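Side-chain contacts in carbohydrate deacetylase Agd3 (Neosartorya fumigata, PDB 6NWZ), which removes N-acetyl groups, probably from galactosaminogalactan, an exopolysaccharide of the fungal biofilm, as a zinc-binding carbohydrate esterase: residues D255-V260 against R372-P377; A321-G326 against V362-L367; T356-T361 against L414-L419. One frame throughout, in Å; residues are numbered along the deposited sequence.

Interaction 1: D255-V260 against R372-P377; sequences DDMFLV and RWWTTP. With ZN (zinc ion), chain L; ZN (zinc ion), chain M.
M257 and F258 meet W374 in a Met-aromatic contact and an aromatic pair, which join the end of strand 252-257, in the largely parallel sheet of the deacetylase domain, to helix 369-375. The sulfur contact lies at the indole edge. M257 SD sits near the ring plane, 4.5 Å from the centre of the five-membered ring of W374, and takes a weak hydrogen bond from W374 NE1 (3.4 Å, 145° at the hydrogen). CG of M257 is anti to the backbone N (chi1 -176°), and two further bends bring the terminal methyl to the rim of the six-membered ring, M257 CE 3.9 Å from W374 CZ2. V302 touches both M257 and W374 from the adjoining strand 300-304.

The two residues before M257 bind metal. D256 OD1 binds one zinc ion at 2.0 Å together with H388 and H392, an Asp-His-His set as in family 4 carbohydrate esterases. D255 OD2 reaches a second zinc ion at 2.4 Å, shared with H546, while D255 OD1 forms a salt bridge with R491. A type II beta turn, D256 to L259, begins within the last residues of the strand and has M257 and F258 at its corners.

Aromatic packing completes the contact. The F258 and W374 planes are inclined at 47°, neither stacked nor perpendicular, and the phenyl group leads with its far end: F258 CZ lies 3.4 Å from W374 CD1.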
loop_
_atom_site.group_PDB
_atom_site.type_symbol
_atom_site.label_atom_id
_atom_site.label_comp_id
_atom_site.label_asym_id
_atom_site.label_seq_id
_atom_site.Cartn_x
_atom_site.Cartn_y
_atom_site.Cartn_z
ATOM N N ASP A 255 5.406 -17.970 -0.130
ATOM C CA ASP A 255 6.772 -18.468 -0.125
ATOM C C ASP A 255 6.799 -19.971 0.142
ATOM O O ASP A 255 5.820 -20.566 0.604
ATOM C CB ASP A 255 7.609 -17.746 0.935
ATOM C CG ASP A 255 7.748 -16.251 0.676
ATOM O OD1 ASP A 255 7.259 -15.756 -0.363
ATOM O OD2 ASP A 255 8.357 -15.569 1.526
ATOM N N ASP A 256 7.943 -20.584 -0.174
ATOM C CA ASP A 256 8.274 -21.947 0.240
ATOM C C ASP A 256 7.472 -23.010 -0.504
ATOM O O ASP A 256 7.300 -24.121 0.003
ATOM C CB ASP A 256 8.095 -22.131 1.751
ATOM C CG ASP A 256 8.996 -21.227 2.563
ATOM O OD1 ASP A 256 9.722 -20.404 1.967
ATOM O OD2 ASP A 256 8.981 -21.348 3.806
ATOM N N MET A 257 6.985 -22.706 -1.706
ATOM C CA MET A 257 6.261 -23.713 -2.473
ATOM C C MET A 257 7.191 -24.852 -2.876
ATOM O O MET A 257 8.323 -24.627 -3.317
ATOM C CB MET A 257 5.617 -23.102 -3.713
ATOM C CG MET A 257 4.762 -24.081 -4.518
ATOM S SD MET A 257 3.350 -24.777 -3.618
ATOM C CE MET A 257 2.458 -23.289 -3.182
ATOM N N PHE A 258 6.692 -26.079 -2.716
ATOM C CA PHE A 258 7.340 -27.372 -2.906
ATOM C C PHE A 258 8.177 -27.773 -1.694
ATOM O O PHE A 258 8.675 -28.897 -1.661
ATOM C CB PHE A 258 8.219 -27.449 -4.172
ATOM C CG PHE A 258 7.436 -27.452 -5.455
ATOM C CD1 PHE A 258 7.011 -28.643 -6.020
ATOM C CD2 PHE A 258 7.127 -26.263 -6.095
ATOM C CE1 PHE A 258 6.290 -28.647 -7.199
ATOM C CE2 PHE A 258 6.407 -26.263 -7.273
ATOM C CZ PHE A 258 5.989 -27.452 -7.827
ATOM N N LEU A 259 8.342 -26.910 -0.697
ATOM C CA LEU A 259 9.085 -27.256 0.504
ATOM C C LEU A 259 8.162 -27.850 1.561
ATOM O O LEU A 259 6.936 -27.726 1.501
ATOM C CB LEU A 259 9.793 -26.028 1.083
ATOM C CG LEU A 259 10.931 -25.382 0.293
ATOM C CD1 LEU A 259 11.548 -24.234 1.080
ATOM C CD2 LEU A 259 11.982 -26.414 -0.074
ATOM N N VAL A 260 8.778 -28.502 2.545
ATOM C CA VAL A 260 8.112 -28.948 3.762
ATOM C C VAL A 260 8.532 -28.014 4.888
ATOM O O VAL A 260 9.728 -27.745 5.063
ATOM C CB VAL A 260 8.466 -30.408 4.099
ATOM C CG1 VAL A 260 7.818 -30.829 5.408
ATOM C CG2 VAL A 260 8.045 -31.332 2.973
ATOM N N ARG A 372 3.262 -31.987 -11.187
ATOM C CA ARG A 372 2.378 -32.229 -12.321
ATOM C C ARG A 372 1.144 -31.341 -12.266
ATOM O O ARG A 372 0.612 -30.956 -13.314
ATOM C CB ARG A 372 1.965 -33.698 -12.375
ATOM C CG ARG A 372 3.123 -34.663 -12.495
ATOM C CD ARG A 372 2.651 -36.044 -12.926
ATOM N NE ARG A 372 1.543 -36.536 -12.109
ATOM C CZ ARG A 372 1.693 -37.133 -10.932
ATOM N NH1 ARG A 372 2.908 -37.309 -10.422
ATOM N NH2 ARG A 372 0.628 -37.551 -10.259
ATOM N N TRP A 373 0.677 -31.000 -11.063
ATOM C CA TRP A 373 -0.423 -30.049 -10.953
ATOM C C TRP A 373 0.022 -28.649 -11.360
ATOM O O TRP A 373 -0.648 -27.985 -12.160
ATOM C CB TRP A 373 -0.985 -30.043 -9.534
ATOM C CG TRP A 373 -2.248 -29.248 -9.419
ATOM C CD1 TRP A 373 -3.523 -29.708 -9.578
ATOM C CD2 TRP A 373 -2.359 -27.849 -9.131
ATOM N NE1 TRP A 373 -4.422 -28.682 -9.402
ATOM C CE2 TRP A 373 -3.732 -27.531 -9.125
ATOM C CE3 TRP A 373 -1.432 -26.836 -8.874
ATOM C CZ2 TRP A 373 -4.199 -26.245 -8.875
ATOM C CZ3 TRP A 373 -1.897 -25.559 -8.625
ATOM C CH2 TRP A 373 -3.267 -25.275 -8.627
ATOM N N TRP A 374 1.155 -28.185 -10.825
ATOM C CA TRP A 374 1.618 -26.834 -11.137
ATOM C C TRP A 374 1.970 -26.686 -12.611
ATOM O O TRP A 374 1.759 -25.619 -13.198
ATOM C CB TRP A 374 2.823 -26.464 -10.270
ATOM C CG TRP A 374 2.448 -25.871 -8.959
ATOM C CD1 TRP A 374 2.747 -26.358 -7.721
ATOM C CD2 TRP A 374 1.684 -24.678 -8.747
ATOM N NE1 TRP A 374 2.224 -25.537 -6.750
ATOM C CE2 TRP A 374 1.565 -24.500 -7.356
ATOM C CE3 TRP A 374 1.091 -23.743 -9.601
ATOM C CZ2 TRP A 374 0.881 -23.427 -6.799
ATOM C CZ3 TRP A 374 0.410 -22.680 -9.047
ATOM C CH2 TRP A 374 0.309 -22.531 -7.658
ATOM N N THR A 375 2.513 -27.737 -13.225
ATOM C CA THR A 375 2.908 -27.663 -14.626
ATOM C C THR A 375 1.727 -27.754 -15.586
ATOM O O THR A 375 1.898 -27.457 -16.772
ATOM C CB THR A 375 3.924 -28.762 -14.949
ATOM O OG1 THR A 375 3.377 -30.044 -14.613
ATOM C CG2 THR A 375 5.199 -28.543 -14.162
ATOM N N THR A 376 0.550 -28.151 -15.112
ATOM C CA THR A 376 -0.644 -28.144 -15.948
ATOM C C THR A 376 -0.981 -26.708 -16.331
ATOM O O THR A 376 -1.146 -25.860 -15.438
ATOM C CB THR A 376 -1.823 -28.785 -15.219
ATOM O OG1 THR A 376 -1.469 -30.110 -14.812
ATOM C CG2 THR A 376 -3.039 -28.851 -16.130
ATOM N N PRO A 377 -1.087 -26.389 -17.624
ATOM C CA PRO A 377 -1.203 -24.974 -18.013
ATOM C C PRO A 377 -2.379 -24.260 -17.372
ATOM O O PRO A 377 -2.234 -23.105 -16.946
ATOM C CB PRO A 377 -1.337 -25.049 -19.538
ATOM C CG PRO A 377 -0.646 -26.314 -19.901
ATOM C CD PRO A 377 -0.952 -27.275 -18.790
HETATM ZN ZN ZN L . 11.071 -19.025 2.433
HETATM ZN ZN ZN M . 9.406 -16.149 3.656
#

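Interaction 2: A321-G326 against V362-L367; sequences AACNGG and VACTQL
The C323-C364 disulfide fastens a loop that follows helix 317-321 to the short helix 362-366 of the deacetylase domain. The forty residues between the two cysteines contain no helix or strand until helix 362-366 begins, so the covalent bond ties together the two ends of a long irregular excursion. SG of C323 and SG of C364 are bonded at 2.0 Å, with a right-handed chi3 of 105°. The two sulfurs leave their backbones differently: C323 SG stands beside its own N, whereas C364 SG is anti to its N (chi1 160°) and reaches out from the helix to the loop. Both cysteines are buried, and helix 306-313 lines the bridge: S313 touches C323, I310 touches C364, and the hydroxyl of S313 hydrogen-bonds to the carbonyl of C364.

A thin apolar contact flanks the bridge towards the surface, where the methyl A322 CB meets one branch of L367, CD1, at 4.1 Å. On the loop side, a type I' beta turn runs from C323 to G326 and is closed by G326 N on C323 O (3.0 Å). N324 and G325 at its corners have positive phi, as this turn requires. The turn is also held from outside, since the indole N-H of W360 hydrogen-bonds to G326 O and N324 ND2 reaches the carbonyl of D359.

CB of T365 is directed away from the loop, and its hydroxyl bonds back within the helix. That hydroxyl and the backbone N of Q366 both use the V362 carbonyl, T365 OG1 approaching V362 O at 2.7 Å, tilted 17° from the carbonyl plane.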
loop_
_atom_site.group_PDB
_atom_site.type_symbol
_atom_site.label_atom_id
_atom_site.label_comp_id
_atom_site.label_asym_id
_atom_site.label_seq_id
_atom_site.Cartn_x
_atom_site.Cartn_y
_atom_site.Cartn_z
ATOM N N ALA A 321 16.593 -43.082 -7.487
ATOM C CA ALA A 321 17.356 -43.553 -8.638
ATOM C C ALA A 321 17.007 -42.769 -9.895
ATOM O O ALA A 321 17.852 -42.607 -10.782
ATOM C CB ALA A 321 17.110 -45.046 -8.856
ATOM N N ALA A 322 15.774 -42.276 -9.986
ATOM C CA ALA A 322 15.348 -41.468 -11.118
ATOM C C ALA A 322 15.771 -40.011 -11.004
ATOM O O ALA A 322 15.568 -39.253 -11.958
ATOM C CB ALA A 322 13.828 -41.545 -11.274
ATOM N N CYS A 323 16.346 -39.601 -9.874
ATOM C CA CYS A 323 16.713 -38.208 -9.638
ATOM C C CYS A 323 18.172 -38.090 -9.222
ATOM O O CYS A 323 18.529 -37.262 -8.379
ATOM C CB CYS A 323 15.807 -37.575 -8.586
ATOM S SG CYS A 323 14.053 -37.484 -9.022
ATOM N N ASN A 324 19.035 -38.924 -9.806
ATOM C CA ASN A 324 20.480 -38.880 -9.560
ATOM C C ASN A 324 20.823 -39.053 -8.081
ATOM O O ASN A 324 21.825 -38.519 -7.601
ATOM C CB ASN A 324 21.098 -37.582 -10.089
ATOM C CG ASN A 324 20.744 -37.313 -11.537
ATOM O OD1 ASN A 324 20.523 -38.241 -12.317
ATOM N ND2 ASN A 324 20.686 -36.036 -11.905
ATOM N N GLY A 325 20.003 -39.797 -7.341
ATOM C CA GLY A 325 20.232 -40.000 -5.929
ATOM C C GLY A 325 19.509 -39.038 -5.013
ATOM O O GLY A 325 19.412 -39.313 -3.810
ATOM N N GLY A 326 19.000 -37.925 -5.532
ATOM C CA GLY A 326 18.276 -36.959 -4.740
ATOM C C GLY A 326 18.681 -35.549 -5.107
ATOM O O GLY A 326 19.441 -35.320 -6.048
ATOM N N VAL A 362 13.379 -34.583 -16.632
ATOM C CA VAL A 362 11.963 -34.225 -16.622
ATOM C C VAL A 362 11.149 -35.320 -15.950
ATOM O O VAL A 362 10.269 -35.042 -15.126
ATOM C CB VAL A 362 11.469 -33.946 -18.053
ATOM C CG1 VAL A 362 9.953 -33.893 -18.087
ATOM C CG2 VAL A 362 12.049 -32.643 -18.567
ATOM N N ALA A 363 11.440 -36.584 -16.277
ATOM C CA ALA A 363 10.741 -37.701 -15.647
ATOM C C ALA A 363 10.942 -37.712 -14.137
ATOM O O ALA A 363 10.035 -38.103 -13.395
ATOM C CB ALA A 363 11.208 -39.024 -16.250
ATOM N N CYS A 364 12.120 -37.294 -13.667
ATOM C CA CYS A 364 12.332 -37.141 -12.231
ATOM C C CYS A 364 11.337 -36.156 -11.630
ATOM O O CYS A 364 10.649 -36.471 -10.652
ATOM C CB CYS A 364 13.760 -36.675 -11.952
ATOM S SG CYS A 364 13.949 -35.915 -10.319
ATOM N N THR A 365 11.252 -34.951 -12.202
ATOM C CA THR A 365 10.377 -33.924 -11.645
ATOM C C THR A 365 8.913 -34.348 -11.684
ATOM O O THR A 365 8.141 -33.983 -10.790
ATOM C CB THR A 365 10.564 -32.603 -12.396
ATOM O OG1 THR A 365 10.107 -32.745 -13.746
ATOM C CG2 THR A 365 12.029 -32.191 -12.402
ATOM N N GLN A 366 8.517 -35.124 -12.695
ATOM C CA GLN A 366 7.128 -35.541 -12.845
ATOM C C GLN A 366 6.664 -36.512 -11.761
ATOM O O GLN A 366 5.453 -36.709 -11.619
ATOM C CB GLN A 366 6.916 -36.173 -14.223
ATOM C CG GLN A 366 7.162 -35.235 -15.393
ATOM C CD GLN A 366 6.105 -34.157 -15.517
ATOM O OE1 GLN A 366 4.994 -34.299 -15.009
ATOM N NE2 GLN A 366 6.446 -33.069 -16.199
ATOM N N LEU A 367 7.579 -37.122 -10.999
ATOM C CA LEU A 367 7.171 -38.028 -9.928
ATOM C C LEU A 367 6.490 -37.313 -8.766
ATOM O O LEU A 367 5.933 -37.986 -7.891
ATOM C CB LEU A 367 8.376 -38.814 -9.406
ATOM C CG LEU A 367 9.063 -39.747 -10.402
ATOM C CD1 LEU A 367 10.174 -40.536 -9.724
ATOM C CD2 LEU A 367 8.048 -40.678 -11.038
#

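Interaction 3: T356-T361 against L414-L419; sequences TTYDWT and LKQVGL
The amide of Q416 bridges Y358 and W360, using both its oxygen and its nitrogen, and its two bonds are the close part of the contact. Y358 OH donates to Q416 OE1 at 2.7 Å, nearly along the C=O axis, with the oxygen in the plane of the phenol ring at its edge. Q416 NE2 in turn donates to the backbone carbonyl W360 O at 2.8 Å, an almost straight bond of 167° with the acceptor in the amide plane. The amide and phenol planes lie 74° apart, and the two bonds limit rotation of the amide. Q416 gains its reach from an extended chain, with CG anti to the backbone N (chi1 167°).

The bridge joins the last turn of helix 400-417 to the irregular chain leading into helix 362-366. G418, with positive phi, directly follows the longer helix, and T361 directly precedes the shorter one.

Packing within 356-361 backs the phenol: W360 CE3 sits 3.4 Å above one face of the Y358 ring, offset toward its rim, while F409 and I310 touch both residues. The buried indole leads away from 414-419, its N-H toward G326.

Towards solvent the contact thins out. Q416 is partly exposed, and exposed T361 directs its CB away from the helix, meeting Q416 through backbone instead: T361 C lies 3.8 Å from Q416 NE2.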
loop_
_atom_site.group_PDB
_atom_site.type_symbol
_atom_site.label_atom_id
_atom_site.label_comp_id
_atom_site.label_asym_id
_atom_site.label_seq_id
_atom_site.Cartn_x
_atom_site.Cartn_y
_atom_site.Cartn_z
ATOM N N THR A 356 27.417 -29.755 -10.362
ATOM C CA THR A 356 27.851 -28.411 -10.722
ATOM C C THR A 356 26.831 -27.672 -11.575
ATOM O O THR A 356 26.902 -26.442 -11.677
ATOM C CB THR A 356 29.192 -28.462 -11.468
ATOM O OG1 THR A 356 29.037 -29.173 -12.702
ATOM C CG2 THR A 356 30.244 -29.161 -10.622
ATOM N N THR A 357 25.885 -28.392 -12.172
ATOM C CA THR A 357 24.865 -27.814 -13.034
ATOM C C THR A 357 23.581 -28.609 -12.846
ATOM O O THR A 357 23.621 -29.815 -12.586
ATOM C CB THR A 357 25.325 -27.822 -14.502
ATOM O OG1 THR A 357 26.382 -26.869 -14.674
ATOM C CG2 THR A 357 24.187 -27.483 -15.459
ATOM N N TYR A 358 22.443 -27.919 -12.934
ATOM C CA TYR A 358 21.155 -28.599 -12.889
ATOM C C TYR A 358 21.111 -29.703 -13.935
ATOM O O TYR A 358 21.227 -29.438 -15.135
ATOM C CB TYR A 358 20.017 -27.603 -13.120
ATOM C CG TYR A 358 18.647 -28.224 -12.956
ATOM C CD1 TYR A 358 18.021 -28.865 -14.016
ATOM C CD2 TYR A 358 17.983 -28.181 -11.735
ATOM C CE1 TYR A 358 16.777 -29.442 -13.870
ATOM C CE2 TYR A 358 16.735 -28.756 -11.578
ATOM C CZ TYR A 358 16.136 -29.386 -12.651
ATOM O OH TYR A 358 14.894 -29.963 -12.511
ATOM N N ASP A 359 20.943 -30.949 -13.474
ATOM C CA ASP A 359 21.052 -32.106 -14.356
ATOM C C ASP A 359 19.992 -33.158 -14.057
ATOM O O ASP A 359 20.236 -34.354 -14.247
ATOM C CB ASP A 359 22.442 -32.739 -14.261
ATOM C CG ASP A 359 22.856 -33.046 -12.825
ATOM O OD1 ASP A 359 21.980 -33.125 -11.935
ATOM O OD2 ASP A 359 24.074 -33.201 -12.586
ATOM N N TRP A 360 18.821 -32.745 -13.591
ATOM C CA TRP A 360 17.775 -33.699 -13.258
ATOM C C TRP A 360 16.826 -33.888 -14.435
ATOM O O TRP A 360 16.611 -32.979 -15.242
ATOM C CB TRP A 360 17.002 -33.249 -12.016
ATOM C CG TRP A 360 17.762 -33.474 -10.740
ATOM C CD1 TRP A 360 17.845 -34.639 -10.031
ATOM C CD2 TRP A 360 18.552 -32.512 -10.025
ATOM N NE1 TRP A 360 18.635 -34.461 -8.920
ATOM C CE2 TRP A 360 19.080 -33.165 -8.893
ATOM C CE3 TRP A 360 18.863 -31.165 -10.233
ATOM C CZ2 TRP A 360 19.901 -32.516 -7.971
ATOM C CZ3 TRP A 360 19.678 -30.520 -9.315
ATOM C CH2 TRP A 360 20.188 -31.198 -8.200
ATOM N N THR A 361 16.265 -35.090 -14.526
ATOM C CA THR A 361 15.398 -35.463 -15.631
ATOM C C THR A 361 14.019 -34.832 -15.487
ATOM O O THR A 361 13.544 -34.569 -14.379
ATOM C CB THR A 361 15.254 -36.983 -15.695
ATOM O OG1 THR A 361 16.549 -37.581 -15.582
ATOM C CG2 THR A 361 14.615 -37.416 -17.008
ATOM N N LEU A 414 12.915 -23.864 -13.267
ATOM C CA LEU A 414 11.727 -23.160 -13.744
ATOM C C LEU A 414 11.590 -23.251 -15.258
ATOM O O LEU A 414 10.470 -23.236 -15.780
ATOM C CB LEU A 414 11.770 -21.694 -13.310
ATOM C CG LEU A 414 11.464 -21.393 -11.844
ATOM C CD1 LEU A 414 11.816 -19.951 -11.499
ATOM C CD2 LEU A 414 10.003 -21.668 -11.556
ATOM N N LYS A 415 12.711 -23.338 -15.975
ATOM C CA LYS A 415 12.663 -23.429 -17.429
ATOM C C LYS A 415 12.319 -24.844 -17.881
ATOM O O LYS A 415 11.463 -25.031 -18.753
ATOM C CB LYS A 415 13.997 -22.974 -18.025
ATOM C CG LYS A 415 14.110 -23.150 -19.537
ATOM C CD LYS A 415 15.407 -22.553 -20.070
ATOM C CE LYS A 415 15.745 -23.086 -21.455
ATOM N NZ LYS A 415 14.644 -22.855 -22.427
ATOM N N GLN A 416 12.973 -25.851 -17.292
ATOM C CA GLN A 416 12.698 -27.237 -17.668
ATOM C C GLN A 416 11.262 -27.616 -17.344
ATOM O O GLN A 416 10.588 -28.281 -18.140
ATOM C CB GLN A 416 13.664 -28.185 -16.951
ATOM C CG GLN A 416 13.260 -29.657 -17.047
ATOM C CD GLN A 416 14.145 -30.586 -16.230
ATOM O OE1 GLN A 416 14.142 -30.546 -14.999
ATOM N NE2 GLN A 416 14.898 -31.438 -16.916
ATOM N N VAL A 417 10.779 -27.196 -16.178
ATOM C CA VAL A 417 9.448 -27.580 -15.735
ATOM C C VAL A 417 8.359 -26.762 -16.426
ATOM O O VAL A 417 7.195 -27.187 -16.452
ATOM C CB VAL A 417 9.438 -27.489 -14.199
ATOM C CG1 VAL A 417 8.239 -26.730 -13.674
ATOM C CG2 VAL A 417 9.527 -28.886 -13.607
ATOM N N GLY A 418 8.714 -25.627 -17.031
ATOM C CA GLY A 418 7.795 -24.842 -17.827
ATOM C C GLY A 418 7.144 -23.676 -17.116
ATOM O O GLY A 418 6.366 -22.945 -17.745
ATOM N N LEU A 419 7.438 -23.474 -15.830
ATOM C CA LEU A 419 6.779 -22.408 -15.087
ATOM C C LEU A 419 7.141 -21.029 -15.625
ATOM O O LEU A 419 6.328 -20.102 -15.539
ATOM C CB LEU A 419 7.125 -22.516 -13.602
ATOM C CG LEU A 419 6.464 -23.694 -12.886
ATOM C CD1 LEU A 419 6.956 -23.825 -11.450
ATOM C CD2 LEU A 419 4.949 -23.547 -12.934
#

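All three interactions lie in the deacetylase domain, but at different depths. Interaction 1 is fully buried beside the zinc-binding aspartates and relies on sulfur-aromatic and ring packing; interactions 2 and 3 are partly buried, away from the metal sites, and use a disulfide and polar side-chain bonds. The latter two share the long loop before helix 362-366: it is tied covalently near its start and hydrogen-bonded to helix 400-417 near its end, and side-chain bonds join the 321-326 turn to 356-361. Helix 369-375 follows helix 362-366 directly, and R372 NH1 probably bonds to Q366 O between interactions 1 and 2. Between interactions 1 and 3, T375 packs against the V417 carbonyl.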